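Local coordinates for protein Exo-1,3/1,4-beta-glucanase (Pseudoalteromonas sp., PDB 3RRX) that probably hydrolyses beta-1,3- and beta-1,4-linked glucans from their ends, as a glycoside hydrolase of family 3 with a bound calcium ion, at residues Lys140-Ala145 against Arg387-Glu392; Ala111-Ser116 against Phe124-Gly129; Thr146-Ala151 against Pro378-Ala383; Phe159-Ala164 against Glu191-Ile196; Ala133-Leu138 against Val394-Val399. The protein carries 1 engineered substitution. All blocks are in the same frame, centred on the assembly; numbering follows the deposited sequence.

Contact 1: residues Lys140-Ala145 against Arg387-Glu392; sequences KRIGQA and RTLARE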
# COMPACT_ATOMS: atom_id res chain seq x y z
N LYS A 140 -9.15 3.82 9.66
CA LYS A 140 -8.69 5.06 10.28
C LYS A 140 -7.62 4.79 11.35
O LYS A 140 -6.61 5.50 11.43
CB LYS A 140 -9.87 5.86 10.87
CG LYS A 140 -9.50 7.29 11.29
CD LYS A 140 -10.71 8.06 11.80
CE LYS A 140 -10.37 9.54 12.04
NZ LYS A 140 -11.61 10.37 12.16
N ARG A 141 -7.83 3.77 12.17
CA ARG A 141 -6.86 3.44 13.21
C ARG A 141 -5.52 2.98 12.63
O ARG A 141 -4.46 3.27 13.19
CB ARG A 141 -7.43 2.39 14.17
CG ARG A 141 -8.59 2.93 15.03
CD ARG A 141 -9.09 1.89 16.04
NE ARG A 141 -10.00 0.94 15.43
CZ ARG A 141 -9.92 -0.38 15.58
NH1 ARG A 141 -8.96 -0.92 16.32
NH2 ARG A 141 -10.80 -1.17 14.98
N ILE A 142 -5.58 2.25 11.51
CA ILE A 142 -4.36 1.83 10.83
C ILE A 142 -3.59 3.07 10.34
O ILE A 142 -2.37 3.14 10.44
CB ILE A 142 -4.66 0.84 9.66
CG1 ILE A 142 -5.15 -0.50 10.23
CG2 ILE A 142 -3.42 0.62 8.81
CD1 ILE A 142 -5.53 -1.55 9.17
N GLY A 143 -4.33 4.05 9.82
CA GLY A 143 -3.71 5.32 9.45
C GLY A 143 -3.02 5.97 10.64
O GLY A 143 -1.90 6.48 10.52
N GLN A 144 -3.68 5.98 11.79
CA GLN A 144 -3.11 6.60 13.00
C GLN A 144 -1.85 5.87 13.46
O GLN A 144 -0.87 6.49 13.87
CB GLN A 144 -4.16 6.66 14.12
CG GLN A 144 -5.35 7.55 13.74
CD GLN A 144 -6.52 7.46 14.71
OE1 GLN A 144 -6.67 6.48 15.44
NE2 GLN A 144 -7.35 8.49 14.72
N ALA A 145 -1.88 4.54 13.41
CA ALA A 145 -0.73 3.75 13.81
C ALA A 145 0.42 3.99 12.85
O ALA A 145 1.56 4.16 13.28
CB ALA A 145 -1.08 2.27 13.85
N ARG A 387 0.59 -3.96 16.81
CA ARG A 387 0.52 -5.35 16.38
C ARG A 387 -0.81 -5.97 16.79
O ARG A 387 -1.35 -6.81 16.08
CB ARG A 387 1.70 -6.15 16.93
CG ARG A 387 3.04 -5.60 16.46
CD ARG A 387 4.21 -6.55 16.78
NE ARG A 387 5.47 -5.98 16.29
CZ ARG A 387 5.94 -6.17 15.06
NH1 ARG A 387 5.27 -6.93 14.19
NH2 ARG A 387 7.08 -5.60 14.70
N THR A 388 -1.34 -5.52 17.91
CA THR A 388 -2.68 -5.92 18.33
C THR A 388 -3.75 -5.44 17.35
O THR A 388 -4.70 -6.16 17.03
CB THR A 388 -2.99 -5.41 19.75
OG1 THR A 388 -2.11 -6.04 20.68
CG2 THR A 388 -4.43 -5.73 20.12
N LEU A 389 -3.60 -4.20 16.88
CA LEU A 389 -4.45 -3.65 15.84
C LEU A 389 -4.35 -4.45 14.54
O LEU A 389 -5.37 -4.77 13.90
CB LEU A 389 -4.07 -2.18 15.59
CG LEU A 389 -4.72 -1.47 14.39
CD1 LEU A 389 -6.23 -1.42 14.56
CD2 LEU A 389 -4.14 -0.07 14.25
N ALA A 390 -3.13 -4.78 14.14
CA ALA A 390 -2.90 -5.53 12.90
C ALA A 390 -3.49 -6.94 12.99
O ALA A 390 -4.04 -7.44 12.01
CB ALA A 390 -1.40 -5.59 12.58
N ARG A 391 -3.36 -7.56 14.15
CA ARG A 391 -3.93 -8.88 14.39
C ARG A 391 -5.45 -8.86 14.22
O ARG A 391 -6.03 -9.78 13.64
CB ARG A 391 -3.53 -9.37 15.78
CG ARG A 391 -3.92 -10.79 16.11
CD ARG A 391 -3.27 -11.22 17.42
NE ARG A 391 -3.84 -12.44 17.99
CZ ARG A 391 -3.38 -13.02 19.09
NH1 ARG A 391 -2.34 -12.51 19.73
NH2 ARG A 391 -3.96 -14.12 19.56
N GLU A 392 -6.08 -7.80 14.73
CA GLU A 392 -7.51 -7.59 14.52
C GLU A 392 -7.80 -7.49 13.03
O GLU A 392 -8.75 -8.10 12.53
CB GLU A 392 -7.97 -6.31 15.23
CG GLU A 392 -9.44 -5.92 14.97
CD GLU A 392 -9.78 -4.51 15.46
OE1 GLU A 392 -8.98 -3.94 16.24
OE2 GLU A 392 -10.83 -3.97 15.08
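Two helices from different parts of the enzyme, 136-151 of the N-terminal barrel domain and 384-397 far along the chain, meet here in a helix-helix contact that combines the packing of a leucine with an arginine-glutamate salt bridge. The short segments 140-145 and 387-392 run roughly antiparallel, at 150°, with their axes 10.5 Å apart at closest approach. That spacing leaves room for side chains between the backbones, and L389 is the residue most covered by the opposite helix. A chi1 of 172° turns the leucine's CG away from its own N and carries CD2 between I142 and A145, 3.9 Å from A145 CB and 4.2 Å from I142 CG1. Its other methyl, CD1, lies 3.3 Å from R141 NH1, approaching the guanidinium obliquely, while CB of the same arginine packs against both leucine methyls. The polar half of the contact is an end-on, two-nitrogen grip: R141 NH1 donates to E392 OE1 at 3.0 Å and R141 NH2 to E392 OE2 at 2.8 Å. Both bonds are nearly straight and lie in the guanidinium plane, and each oxygen is met on its syn side. The carboxylate plane is turned 26° from that of the guanidinium. A bend at chi3 turns the arginine head toward the glutamate, whose chain reaches out extended. D137 pairs with R141 NE, giving the arginine a second carboxylate. F124 closes the apolar side, touching A145 and A390, while K140 packs on E191 and T194 of helix 182-197 and pairs through NZ with D199.

Contact 2: residues Ala111-Ser116 against Phe124-Gly129; sequences AMHGHS and FPHNIG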
# COMPACT_ATOMS: atom_id res chain seq x y z
N ALA A 111 4.31 4.28 2.22
CA ALA A 111 3.80 3.50 3.36
C ALA A 111 2.72 2.52 2.90
O ALA A 111 1.53 2.72 3.19
CB ALA A 111 3.25 4.42 4.43
N MET A 112 3.14 1.46 2.22
CA MET A 112 2.24 0.54 1.51
C MET A 112 1.29 -0.20 2.47
O MET A 112 0.10 -0.32 2.20
CB MET A 112 3.05 -0.45 0.65
CG MET A 112 2.26 -1.18 -0.49
SD MET A 112 1.58 -0.03 -1.74
CE MET A 112 3.09 0.56 -2.50
N HIS A 113 1.82 -0.71 3.58
CA HIS A 113 0.97 -1.39 4.56
C HIS A 113 1.60 -1.26 5.94
O HIS A 113 2.04 -2.25 6.55
CB HIS A 113 0.68 -2.85 4.17
CG HIS A 113 1.91 -3.67 3.90
ND1 HIS A 113 1.97 -5.03 4.16
CD2 HIS A 113 3.11 -3.34 3.37
CE1 HIS A 113 3.16 -5.49 3.80
NE2 HIS A 113 3.87 -4.48 3.31
N GLY A 114 1.64 -0.02 6.41
CA GLY A 114 2.48 0.37 7.53
C GLY A 114 3.72 1.06 6.99
O GLY A 114 3.80 1.35 5.80
N HIS A 115 4.69 1.33 7.87
CA HIS A 115 5.94 1.95 7.47
C HIS A 115 6.81 0.84 6.90
O HIS A 115 7.83 0.48 7.47
CB HIS A 115 6.61 2.56 8.71
CG HIS A 115 7.70 3.54 8.41
ND1 HIS A 115 8.05 3.91 7.13
CD2 HIS A 115 8.52 4.23 9.24
CE1 HIS A 115 9.03 4.80 7.18
NE2 HIS A 115 9.33 5.01 8.45
N SER A 116 6.37 0.28 5.77
CA SER A 116 6.79 -1.07 5.40
C SER A 116 8.15 -1.19 4.74
O SER A 116 8.62 -2.30 4.53
CB SER A 116 5.71 -1.76 4.54
OG SER A 116 5.23 -0.89 3.53
N PHE A 124 0.83 -4.31 8.34
CA PHE A 124 -0.60 -4.57 8.29
C PHE A 124 -0.93 -5.43 7.07
O PHE A 124 -0.13 -5.53 6.14
CB PHE A 124 -1.39 -3.25 8.30
CG PHE A 124 -1.15 -2.43 9.53
CD1 PHE A 124 -1.89 -2.66 10.68
CD2 PHE A 124 -0.16 -1.45 9.56
CE1 PHE A 124 -1.66 -1.92 11.83
CE2 PHE A 124 0.07 -0.71 10.71
CZ PHE A 124 -0.67 -0.95 11.85
N PRO A 125 -2.11 -6.06 7.06
CA PRO A 125 -2.54 -6.75 5.84
C PRO A 125 -2.51 -5.78 4.66
O PRO A 125 -2.78 -4.59 4.84
CB PRO A 125 -3.99 -7.13 6.15
CG PRO A 125 -4.04 -7.25 7.63
CD PRO A 125 -3.10 -6.17 8.14
N HIS A 126 -2.15 -6.27 3.48
CA HIS A 126 -2.24 -5.45 2.29
C HIS A 126 -3.70 -5.10 2.05
O HIS A 126 -4.59 -5.73 2.60
CB HIS A 126 -1.63 -6.14 1.07
CG HIS A 126 -0.15 -5.92 0.94
ND1 HIS A 126 0.40 -4.67 0.77
CD2 HIS A 126 0.89 -6.79 0.95
CE1 HIS A 126 1.71 -4.78 0.67
NE2 HIS A 126 2.04 -6.06 0.79
N ASN A 127 -3.92 -4.08 1.22
CA ASN A 127 -5.24 -3.49 1.03
C ASN A 127 -6.38 -4.44 0.63
O ASN A 127 -7.51 -4.27 1.07
CB ASN A 127 -5.16 -2.34 0.01
CG ASN A 127 -4.64 -1.05 0.63
OD1 ASN A 127 -4.19 -1.05 1.77
ND2 ASN A 127 -4.72 0.05 -0.12
N ILE A 128 -6.09 -5.42 -0.21
CA ILE A 128 -7.16 -6.30 -0.67
C ILE A 128 -7.88 -6.95 0.53
O ILE A 128 -9.12 -6.98 0.59
CB ILE A 128 -6.65 -7.34 -1.71
CG1 ILE A 128 -7.80 -8.25 -2.16
CG2 ILE A 128 -5.48 -8.17 -1.15
CD1 ILE A 128 -7.53 -9.02 -3.46
N GLY A 129 -7.11 -7.44 1.49
CA GLY A 129 -7.67 -8.00 2.72
C GLY A 129 -8.36 -6.98 3.61
O GLY A 129 -9.38 -7.29 4.24
O HOH W 1 -1.47 -2.58 0.58
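Water 1 is gripped by three groups that tie the loop after strand 106-110 to the start of helix 127-133. It accepts from N127 N at 2.9 Å, donates to M112 O, and lies 2.8 Å from H126 ND1, in the plane and at the edge of that ring. Beside it, the rings of H113 and H126 form a face-to-face stack, their centroids 3.6 Å apart and their planes at 17°. H126 CE1 sits over the centre of the H113 ring, and M112 CG meets the edge of H126. The H113 ring is brought there by a chi1 of 54°, which places CG between the backbone N and the carbonyl carbon. H113 ND1 then donates to F124 O at 2.9 Å, nearly along the C=O axis, and F124 N returns a bond to H113 O at 3.0 Å, arriving from above the carbonyl plane. The far nitrogens reach past the two segments: H113 NE2 bonds to W433 O and H126 NE2 to G432 O. A leucine in place of H113 would probably leave F124 O and W433 O without their imidazole donors and remove the ring stacked on this face of H126. G114 adopts backbone angles suited to glycine, with CA 3.8 Å from F124 CD2 at the edge of the ring. F124 itself lies against helices 136-151 and 384-397, P125 faces the latter, and M112 and N127 touch T162 of strand 157-162.

Contact 3: residues Thr146-Ala151 against Pro378-Ala383; sequences TAKEVA and PQWLGA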
# COMPACT_ATOMS: atom_id res chain seq x y z
N THR A 146 0.11 4.02 11.56
CA THR A 146 1.12 4.24 10.54
C THR A 146 1.82 5.60 10.73
O THR A 146 3.03 5.68 10.61
CB THR A 146 0.50 4.13 9.11
OG1 THR A 146 -0.05 2.82 8.93
CG2 THR A 146 1.55 4.39 8.04
N ALA A 147 1.04 6.65 11.00
CA ALA A 147 1.62 7.97 11.23
C ALA A 147 2.65 7.96 12.36
O ALA A 147 3.72 8.55 12.24
CB ALA A 147 0.52 9.00 11.52
N LYS A 148 2.33 7.27 13.45
CA LYS A 148 3.29 7.17 14.56
C LYS A 148 4.55 6.41 14.16
O LYS A 148 5.66 6.82 14.51
CB LYS A 148 2.64 6.50 15.77
CG LYS A 148 1.63 7.36 16.51
CD LYS A 148 1.03 6.55 17.64
CE LYS A 148 0.14 7.38 18.54
NZ LYS A 148 -0.27 6.57 19.73
N GLU A 149 4.40 5.30 13.46
CA GLU A 149 5.57 4.50 13.10
C GLU A 149 6.46 5.28 12.14
O GLU A 149 7.69 5.22 12.23
CB GLU A 149 5.16 3.13 12.52
CG GLU A 149 4.23 2.36 13.44
CD GLU A 149 4.54 0.88 13.55
OE1 GLU A 149 5.47 0.38 12.88
OE2 GLU A 149 3.84 0.20 14.33
N VAL A 150 5.84 6.05 11.25
CA VAL A 150 6.60 6.90 10.33
C VAL A 150 7.31 8.02 11.11
O VAL A 150 8.50 8.29 10.90
CB VAL A 150 5.69 7.50 9.22
CG1 VAL A 150 6.41 8.57 8.43
CG2 VAL A 150 5.21 6.38 8.28
N ALA A 151 6.60 8.64 12.03
CA ALA A 151 7.18 9.73 12.83
C ALA A 151 8.39 9.26 13.65
O ALA A 151 9.33 10.03 13.91
CB ALA A 151 6.12 10.33 13.74
N PRO A 378 10.56 5.77 20.54
CA PRO A 378 11.06 4.76 19.60
C PRO A 378 10.17 3.52 19.59
O PRO A 378 10.17 2.79 18.59
CB PRO A 378 12.44 4.42 20.17
CG PRO A 378 12.33 4.72 21.63
CD PRO A 378 11.46 5.95 21.70
N GLN A 379 9.43 3.29 20.67
CA GLN A 379 8.61 2.09 20.81
C GLN A 379 7.42 2.10 19.86
O GLN A 379 6.76 1.08 19.67
CB GLN A 379 8.14 1.91 22.27
CG GLN A 379 7.01 2.86 22.70
CD GLN A 379 7.48 4.26 23.08
OE1 GLN A 379 8.68 4.56 23.08
NE2 GLN A 379 6.53 5.14 23.41
N TRP A 380 7.13 3.26 19.28
CA TRP A 380 6.05 3.38 18.31
C TRP A 380 6.30 2.48 17.11
O TRP A 380 5.37 1.93 16.52
CB TRP A 380 5.89 4.83 17.83
CG TRP A 380 5.10 5.71 18.76
CD1 TRP A 380 4.44 5.32 19.90
CD2 TRP A 380 4.89 7.12 18.64
NE1 TRP A 380 3.84 6.41 20.49
CE2 TRP A 380 4.10 7.53 19.74
CE3 TRP A 380 5.30 8.09 17.71
CZ2 TRP A 380 3.70 8.85 19.93
CZ3 TRP A 380 4.90 9.41 17.90
CH2 TRP A 380 4.11 9.78 19.00
N LEU A 381 7.57 2.33 16.73
CA LEU A 381 7.92 1.48 15.60
C LEU A 381 7.76 0.02 16.01
O LEU A 381 8.60 -0.52 16.74
CB LEU A 381 9.34 1.76 15.11
CG LEU A 381 9.73 1.00 13.84
CD1 LEU A 381 8.94 1.52 12.62
CD2 LEU A 381 11.23 1.11 13.60
N GLY A 382 6.70 -0.62 15.53
CA GLY A 382 6.42 -2.01 15.87
C GLY A 382 5.78 -2.15 17.24
O GLY A 382 5.87 -3.20 17.87
N ALA A 383 5.14 -1.08 17.71
CA ALA A 383 4.50 -1.06 19.03
C ALA A 383 3.59 -2.26 19.23
O ALA A 383 2.87 -2.67 18.31
CB ALA A 383 3.70 0.22 19.21
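Aliphatic-aromatic packing between K148 and W380 makes up one part of this contact, and a carboxylate facing a turn makes up another. K148, extended beyond CG, lays its methylenes over one face of the indole. K148 CG stands 3.8 Å from the centroid of the six-membered ring of W380, only 9° off the normal, in a CH-pi contact, and CD follows over the junction of the two rings. A151 CB approaches the same ring near its plane, 4.4 Å from CZ3 of W380. Among polar interactions, E149 points its carboxylate at the type II turn W380-A383: G382 N is 3.1 Å from E149 OE1 and 3.2 Å from E149 OE2, a forked pair of bonds that are both weak. E149 OE2 also comes 3.2 Å from W380 O, two acceptors with no hydrogen bond between them. A bend at chi2 (-138°) swings the group over to the turn, where G382 has the positive phi that favours glycine. The strongest polar partner of E149 is H386, on OE2, an oxygen that T122 also bonds. L381 CD1 lies against the glutamate, 3.7 Å from E149 OE1, the two side chains crossing at about a right angle. The contact thus joins the C-terminal end of helix 136-151 to the loop that leads from helix 344-361 into helix 384-397, with A383 as N-cap of the latter and H377 stacked on W380.

Contact 4: residues Phe159-Ala164 against Glu191-Ile196; sequences FAPTVA and EMVTGI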
# COMPACT_ATOMS: atom_id res chain seq x y z
N PHE A 159 3.43 8.19 1.85
CA PHE A 159 2.55 7.97 0.71
C PHE A 159 1.52 6.89 1.06
O PHE A 159 1.85 5.71 1.16
CB PHE A 159 3.32 7.54 -0.55
CG PHE A 159 4.56 8.36 -0.83
CD1 PHE A 159 5.63 7.79 -1.52
CD2 PHE A 159 4.67 9.68 -0.40
CE1 PHE A 159 6.79 8.53 -1.77
CE2 PHE A 159 5.83 10.42 -0.64
CZ PHE A 159 6.89 9.85 -1.33
N ALA A 160 0.28 7.32 1.28
CA ALA A 160 -0.85 6.43 1.54
C ALA A 160 -2.04 7.37 1.70
O ALA A 160 -1.86 8.48 2.17
CB ALA A 160 -0.61 5.64 2.83
N PRO A 161 -3.25 6.93 1.32
CA PRO A 161 -3.63 5.59 0.84
C PRO A 161 -3.36 5.36 -0.65
O PRO A 161 -3.06 6.29 -1.39
CB PRO A 161 -5.14 5.58 1.06
CG PRO A 161 -5.54 7.02 0.80
CD PRO A 161 -4.41 7.83 1.41
N THR A 162 -3.48 4.10 -1.07
CA THR A 162 -3.50 3.74 -2.49
C THR A 162 -4.95 3.50 -2.85
O THR A 162 -5.62 2.67 -2.24
CB THR A 162 -2.73 2.44 -2.78
OG1 THR A 162 -1.34 2.62 -2.51
CG2 THR A 162 -2.90 2.05 -4.23
N VAL A 163 -5.44 4.24 -3.85
CA VAL A 163 -6.86 4.26 -4.14
C VAL A 163 -7.20 3.66 -5.51
O VAL A 163 -8.26 3.94 -6.08
CB VAL A 163 -7.44 5.68 -3.97
CG1 VAL A 163 -7.10 6.20 -2.58
CG2 VAL A 163 -6.89 6.63 -5.04
N ALA A 164 -6.32 2.81 -6.02
CA ALA A 164 -6.62 2.11 -7.27
C ALA A 164 -7.90 1.29 -7.11
O ALA A 164 -8.17 0.77 -6.02
CB ALA A 164 -5.45 1.20 -7.68
N GLU A 191 -10.96 7.83 5.17
CA GLU A 191 -10.64 7.35 6.51
C GLU A 191 -9.12 7.21 6.70
O GLU A 191 -8.57 7.59 7.74
CB GLU A 191 -11.31 6.00 6.79
CG GLU A 191 -12.83 6.03 6.69
CD GLU A 191 -13.48 6.80 7.81
OE1 GLU A 191 -12.79 7.17 8.80
OE2 GLU A 191 -14.70 7.05 7.71
N MET A 192 -8.43 6.66 5.70
CA MET A 192 -6.98 6.52 5.78
C MET A 192 -6.32 7.90 5.82
O MET A 192 -5.38 8.13 6.58
CB MET A 192 -6.44 5.68 4.62
CG MET A 192 -4.96 5.34 4.71
SD MET A 192 -4.55 4.41 6.22
CE MET A 192 -2.77 4.26 6.04
N VAL A 193 -6.81 8.83 5.00
CA VAL A 193 -6.26 10.18 4.96
C VAL A 193 -6.38 10.87 6.33
O VAL A 193 -5.40 11.42 6.83
CB VAL A 193 -6.93 11.05 3.86
CG1 VAL A 193 -6.57 12.53 4.03
CG2 VAL A 193 -6.53 10.53 2.46
N THR A 194 -7.56 10.84 6.94
CA THR A 194 -7.74 11.47 8.25
C THR A 194 -6.99 10.72 9.36
O THR A 194 -6.57 11.32 10.34
CB THR A 194 -9.23 11.63 8.64
OG1 THR A 194 -9.86 10.36 8.65
CG2 THR A 194 -9.97 12.56 7.64
N GLY A 195 -6.83 9.40 9.19
CA GLY A 195 -6.04 8.63 10.14
C GLY A 195 -4.60 9.12 10.15
O GLY A 195 -3.97 9.26 11.20
N ILE A 196 -4.07 9.39 8.97
CA ILE A 196 -2.69 9.87 8.85
C ILE A 196 -2.49 11.35 9.19
O ILE A 196 -1.57 11.70 9.94
CB ILE A 196 -2.16 9.62 7.43
CG1 ILE A 196 -2.11 8.10 7.17
CG2 ILE A 196 -0.79 10.27 7.26
CD1 ILE A 196 -1.74 7.73 5.77
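Strand 159-162 and the helical segment 191-196 run nearly antiparallel, at 158°, with axes 7.9 Å apart, and a cis peptide bond precedes P161 on the strand. P161 is the main bearing surface. Its CB rests 3.7 Å from M192 CG, the two side chains lying alongside but running opposite ways, while at the other end of the pyrrolidine ring P161 CD meets V193 CG2 at 3.6 Å. The valine methyl in question is the one beside its backbone N, anti to the carbonyl carbon, and it reaches the proline obliquely. M192 bends at chi2 (59°), carrying its chain past the proline so that CE ends 4.1 Å from A160 CB. The same A160 methyl is met by I196 CD1 at 3.8 Å, and that isoleucine tip also lies 3.7 Å from A160 O. An alanine in place of P161 would probably leave V193 CG2 without the ring carbon it packs on and weaken the preference for the cis peptide that sets the path of the strand. F159 points away from the helix and packs against strand 211-217; M192 also touches I139 of helix 136-151. No hydrogen bond crosses between the two segments, and all five touching residues are buried: adhesion here rests on the fit of methyl, methylene and ring surfaces, as in the strand-to-helix layer of a TIM-type barrel.

Contact 5: residues Ala133-Leu138 against Val394-Val399; sequences ARDTDL and VRKSLV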
# COMPACT_ATOMS: atom_id res chain seq x y z
N ALA A 133 -12.41 -6.76 4.96
CA ALA A 133 -12.81 -6.51 6.35
C ALA A 133 -14.06 -5.64 6.49
O ALA A 133 -14.75 -5.71 7.50
CB ALA A 133 -11.64 -5.89 7.13
N ARG A 134 -14.34 -4.81 5.48
CA ARG A 134 -15.46 -3.85 5.51
C ARG A 134 -15.56 -3.08 6.83
O ARG A 134 -16.58 -3.13 7.50
CB ARG A 134 -16.80 -4.56 5.24
CG ARG A 134 -16.86 -5.32 3.92
CD ARG A 134 -16.76 -4.39 2.69
NE ARG A 134 -17.45 -5.01 1.55
CZ ARG A 134 -16.96 -6.05 0.88
NH1 ARG A 134 -15.79 -6.56 1.22
NH2 ARG A 134 -17.65 -6.59 -0.12
N ASP A 135 -14.49 -2.38 7.20
CA ASP A 135 -14.45 -1.75 8.51
C ASP A 135 -13.75 -0.40 8.44
O ASP A 135 -12.54 -0.33 8.54
CB ASP A 135 -13.74 -2.67 9.51
CG ASP A 135 -13.95 -2.25 10.96
OD1 ASP A 135 -14.02 -1.04 11.24
OD2 ASP A 135 -14.04 -3.14 11.84
N THR A 136 -14.53 0.66 8.27
CA THR A 136 -13.96 1.99 8.06
C THR A 136 -13.20 2.51 9.28
O THR A 136 -12.20 3.22 9.14
CB THR A 136 -15.06 3.01 7.67
OG1 THR A 136 -16.13 2.92 8.62
CG2 THR A 136 -15.61 2.70 6.29
N ASP A 137 -13.66 2.16 10.48
CA ASP A 137 -13.00 2.59 11.71
C ASP A 137 -11.62 1.96 11.82
O ASP A 137 -10.66 2.59 12.26
CB ASP A 137 -13.85 2.21 12.93
CG ASP A 137 -13.11 2.41 14.25
OD1 ASP A 137 -12.66 3.54 14.51
OD2 ASP A 137 -12.98 1.42 15.01
N LEU A 138 -11.53 0.69 11.42
CA LEU A 138 -10.27 -0.04 11.40
C LEU A 138 -9.27 0.67 10.51
O LEU A 138 -8.11 0.85 10.89
CB LEU A 138 -10.48 -1.46 10.88
CG LEU A 138 -9.24 -2.36 10.74
CD1 LEU A 138 -8.71 -2.75 12.11
CD2 LEU A 138 -9.57 -3.61 9.92
N VAL A 394 -6.07 -8.72 10.58
CA VAL A 394 -5.92 -10.06 10.00
C VAL A 394 -7.21 -10.86 10.18
O VAL A 394 -7.73 -11.43 9.22
CB VAL A 394 -4.73 -10.83 10.63
CG1 VAL A 394 -4.74 -12.30 10.18
CG2 VAL A 394 -3.41 -10.17 10.27
N ARG A 395 -7.71 -10.91 11.41
CA ARG A 395 -8.92 -11.70 11.70
C ARG A 395 -10.08 -11.29 10.81
O ARG A 395 -10.83 -12.13 10.32
CB ARG A 395 -9.35 -11.54 13.16
CG ARG A 395 -8.39 -12.13 14.19
CD ARG A 395 -9.07 -12.21 15.56
NE ARG A 395 -9.35 -10.88 16.12
CZ ARG A 395 -8.56 -10.28 17.00
NH1 ARG A 395 -7.45 -10.88 17.41
NH2 ARG A 395 -8.87 -9.08 17.48
N LYS A 396 -10.23 -9.98 10.62
CA LYS A 396 -11.36 -9.44 9.88
C LYS A 396 -11.19 -9.56 8.36
O LYS A 396 -12.16 -9.49 7.61
CB LYS A 396 -11.60 -7.99 10.28
CG LYS A 396 -12.08 -7.84 11.72
CD LYS A 396 -12.33 -6.39 12.10
CE LYS A 396 -13.02 -6.29 13.46
NZ LYS A 396 -13.19 -4.86 13.88
N SER A 397 -9.95 -9.75 7.91
CA SER A 397 -9.66 -9.82 6.47
C SER A 397 -9.95 -11.20 5.87
O SER A 397 -10.15 -11.32 4.65
CB SER A 397 -8.20 -9.46 6.21
OG SER A 397 -7.34 -10.51 6.64
N LEU A 398 -9.95 -12.25 6.69
CA LEU A 398 -10.04 -13.62 6.18
C LEU A 398 -11.42 -13.87 5.58
O LEU A 398 -12.43 -13.48 6.17
CB LEU A 398 -9.77 -14.65 7.28
CG LEU A 398 -8.56 -14.47 8.22
CD1 LEU A 398 -8.48 -15.65 9.22
CD2 LEU A 398 -7.27 -14.38 7.43
N VAL A 399 -11.46 -14.53 4.43
CA VAL A 399 -12.73 -14.89 3.82
C VAL A 399 -12.83 -16.41 3.71
O VAL A 399 -11.99 -17.07 3.09
CB VAL A 399 -12.94 -14.23 2.44
CG1 VAL A 399 -14.25 -14.69 1.83
CG2 VAL A 399 -12.92 -12.70 2.56
O HOH W 2 -14.78 -7.91 9.09
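K396 leaves its helix with CG anti to the carbonyl carbon (chi1 -67°) and then runs fully extended, while D135 holds CG opposite its own backbone N (chi1 -166°); together these torsions bring ammonium and carboxylate into a salt bridge. K396 NZ donates to D135 OD2 at 2.8 Å, nearly along the C-O axis. The other oxygen, D135 OD1, accepts from L138 N at 3.0 Å, from above the carboxylate plane, so one group both caps the start of helix 136-151 and binds the lysine. K396 NZ also pairs with E392, and two carboxylates beside it are likely to favour its charged form. Nearer the backbone, K396 CB packs on A133 CB at 3.8 Å, and A133 CA makes a C-H contact with K396 O at 3.3 Å. L138 CD2 lies more loosely against K396 CD, at 4.5 Å. On the second helix S397 OG and S397 N both reach V394 O from the same face. The arrangement is a side-chain N-cap, D135 at the head of helix 136-151, whose capping aspartate doubles as a salt-bridge partner to the C-terminal end of helix 384-397 at the junction with strand 399-403.

Overall arrangement
Helix 136-151 runs through most of this arrangement, carrying one side of contact 5, contact 1 and contact 3 in that order from its start to its end. Helix 384-397 supplies the other side of contacts 1 and 5, and the loop before it that of contact 3. The centres of contacts 3 and 5 lie about 21 Å apart with contact 1 between them, its centre about 11 Å from each. Contacts 2 and 4 belong to the barrel domain itself, around strands 106-110 and 157-162 of one parallel sheet. Along the chain, contact 2 closes first, and contact 4 is nested within the loops closed by contacts 3, 1 and 5; these three tie the barrel to the chain leading into the second sheet.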